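Local coordinates for protein peptidyl-prolyl cis-trans isomerase FKBP13, chloroplastic (Arabidopsis thaliana, PDB 1U79) that catalyses the cis-trans isomerization of peptidyl-proline bonds and provides the major activity of this kind in the chloroplast thylakoid lumen, at residues A[66-71]-A[95-100]. Numbering follows the deposited sequence.
Sequences VIKGWD and PELAYG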
loop_
_atom_site.group_PDB
_atom_site.type_symbol
_atom_site.label_atom_id
_atom_site.label_comp_id
_atom_site.label_asym_id
_atom_site.label_seq_id
_atom_site.Cartn_x
_atom_site.Cartn_y
_atom_site.Cartn_z
ATOM N N VAL A 66 1.735 0.519 9.538
ATOM C CA VAL A 66 2.031 1.096 8.228
ATOM C C VAL A 66 1.028 2.215 7.946
ATOM O O VAL A 66 0.070 2.406 8.704
ATOM C CB VAL A 66 1.890 0.036 7.127
ATOM C CG1 VAL A 66 3.061 -0.934 7.176
ATOM C CG2 VAL A 66 0.585 -0.714 7.318
ATOM N N ILE A 67 1.230 2.957 6.863
ATOM C CA ILE A 67 0.294 4.034 6.556
ATOM C C ILE A 67 -1.133 3.504 6.442
ATOM O O ILE A 67 -1.355 2.350 6.055
ATOM C CB ILE A 67 0.671 4.781 5.258
ATOM C CG1 ILE A 67 0.846 3.801 4.097
ATOM C CG2 ILE A 67 1.969 5.564 5.479
ATOM C CD1 ILE A 67 1.162 4.503 2.765
ATOM N N LYS A 68 -2.091 4.350 6.801
ATOM C CA LYS A 68 -3.501 3.987 6.764
ATOM C C LYS A 68 -3.926 3.401 5.408
ATOM O O LYS A 68 -4.745 2.481 5.340
ATOM C CB LYS A 68 -4.345 5.217 7.115
ATOM C CG LYS A 68 -5.683 4.871 7.746
ATOM C CD LYS A 68 -6.326 6.088 8.392
ATOM C CE LYS A 68 -7.541 5.685 9.209
ATOM N NZ LYS A 68 -8.217 6.869 9.832
ATOM N N GLY A 69 -3.369 3.933 4.328
ATOM C CA GLY A 69 -3.700 3.432 3.003
ATOM C C GLY A 69 -3.356 1.963 2.818
ATOM O O GLY A 69 -4.009 1.261 2.036
ATOM N N TRP A 70 -2.325 1.488 3.520
ATOM C CA TRP A 70 -1.932 0.088 3.412
ATOM C C TRP A 70 -2.882 -0.758 4.258
ATOM O O TRP A 70 -3.345 -1.809 3.822
ATOM C CB TRP A 70 -0.481 -0.111 3.868
ATOM C CG TRP A 70 0.537 -0.096 2.739
ATOM C CD1 TRP A 70 0.642 0.822 1.728
ATOM C CD2 TRP A 70 1.593 -1.038 2.538
ATOM N NE1 TRP A 70 1.704 0.505 0.908
ATOM C CE2 TRP A 70 2.306 -0.633 1.385
ATOM C CE3 TRP A 70 2.008 -2.191 3.221
ATOM C CZ2 TRP A 70 3.412 -1.342 0.900
ATOM C CZ3 TRP A 70 3.104 -2.896 2.743
ATOM C CH2 TRP A 70 3.797 -2.466 1.588
ATOM N N ASP A 71 -3.188 -0.294 5.464
ATOM C CA ASP A 71 -4.106 -1.035 6.322
ATOM C C ASP A 71 -5.462 -1.177 5.642
ATOM O O ASP A 71 -5.975 -2.294 5.487
ATOM C CB ASP A 71 -4.266 -0.350 7.682
ATOM C CG ASP A 71 -3.178 -0.759 8.678
ATOM O OD1 ASP A 71 -2.503 -1.771 8.444
ATOM O OD2 ASP A 71 -3.010 -0.076 9.706
ATOM N N PRO A 95 -2.729 11.645 -0.196
ATOM C CA PRO A 95 -1.818 12.046 0.883
ATOM C C PRO A 95 -2.403 11.892 2.285
ATOM O O PRO A 95 -1.686 11.552 3.219
ATOM C CB PRO A 95 -1.518 13.505 0.559
ATOM C CG PRO A 95 -1.647 13.551 -0.925
ATOM C CD PRO A 95 -2.866 12.721 -1.191
ATOM N N GLU A 96 -3.697 12.164 2.422
ATOM C CA GLU A 96 -4.390 12.061 3.710
ATOM C C GLU A 96 -4.215 10.680 4.353
ATOM O O GLU A 96 -4.184 10.560 5.577
ATOM C CB GLU A 96 -5.889 12.360 3.519
ATOM C CG GLU A 96 -6.597 11.369 2.593
ATOM C CD GLU A 96 -7.949 11.860 2.084
ATOM O OE1 GLU A 96 -8.005 12.960 1.496
ATOM O OE2 GLU A 96 -8.954 11.136 2.261
ATOM N N LEU A 97 -4.098 9.645 3.524
ATOM C CA LEU A 97 -3.926 8.275 4.003
ATOM C C LEU A 97 -2.485 7.782 3.848
ATOM O O LEU A 97 -2.212 6.580 3.930
ATOM C CB LEU A 97 -4.874 7.338 3.252
ATOM C CG LEU A 97 -6.354 7.748 3.348
ATOM C CD1 LEU A 97 -7.209 6.816 2.499
ATOM C CD2 LEU A 97 -6.801 7.713 4.802
ATOM N N ALA A 98 -1.561 8.707 3.608
ATOM C CA ALA A 98 -0.162 8.329 3.464
ATOM C C ALA A 98 0.685 9.207 4.385
ATOM O O ALA A 98 0.590 9.079 5.599
ATOM C CB ALA A 98 0.285 8.465 2.001
ATOM N N TYR A 99 1.489 10.106 3.826
ATOM C CA TYR A 99 2.339 10.962 4.646
ATOM C C TYR A 99 1.902 12.430 4.737
ATOM O O TYR A 99 2.636 13.278 5.255
ATOM C CB TYR A 99 3.780 10.863 4.143
ATOM C CG TYR A 99 4.309 9.450 4.181
ATOM C CD1 TYR A 99 4.638 8.841 5.395
ATOM C CD2 TYR A 99 4.449 8.706 3.013
ATOM C CE1 TYR A 99 5.090 7.524 5.440
ATOM C CE2 TYR A 99 4.898 7.386 3.046
ATOM C CZ TYR A 99 5.214 6.802 4.261
ATOM O OH TYR A 99 5.637 5.495 4.303
ATOM N N GLY A 100 0.710 12.732 4.235
ATOM C CA GLY A 100 0.202 14.090 4.309
ATOM C C GLY A 100 1.100 15.181 3.747
ATOM O O GLY A 100 1.958 14.921 2.904
HETATM O O HOH W 1 -1.042 7.250 7.109
#
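A backbone hydrogen bond, a water bridge and an apolar patch around Ile67 and Tyr99 join the start of helix 68-75, which packs on the curved antiparallel sheet of the FKBP fold, to the loop after strand 88-93. The direct polar link runs from Gly69 N to Leu97 O at 2.9 Å. It lies in the carbonyl plane on a lone pair, with an N-H...O angle of 147°. One residue earlier in the helix a water takes over, accepting from Lys68 N at 3.1 Å and donating to Ala98 O. A side chain at Gly69 would probably crowd Leu97 O, consistent with glycine there. Ile67, the N-cap residue, divides its branches: with chi1 at 53°, CG2 is anti to the carbonyl carbon and stands over one face of the Tyr99 ring, 4.0 Å from its centroid and 27° off the normal, a CH-pi contact, whereas CD1 reaches Ala98 CB at 4.1 Å. As in other FKBPs, Ile67 and Tyr99 probably help to wall the prolyl-binding pocket. With the isoleucine cut back to an alanine here, the Tyr99 ring is likely to lose the methyl over its face, and a gap to open beside Ala98 CB. The aliphatic part of Lys68 runs past Leu97, CD to CD2 4.0 Å, before leading NZ away from segment 95-100. Two amides at the helix start are thus satisfied by the loop, one directly and one through water.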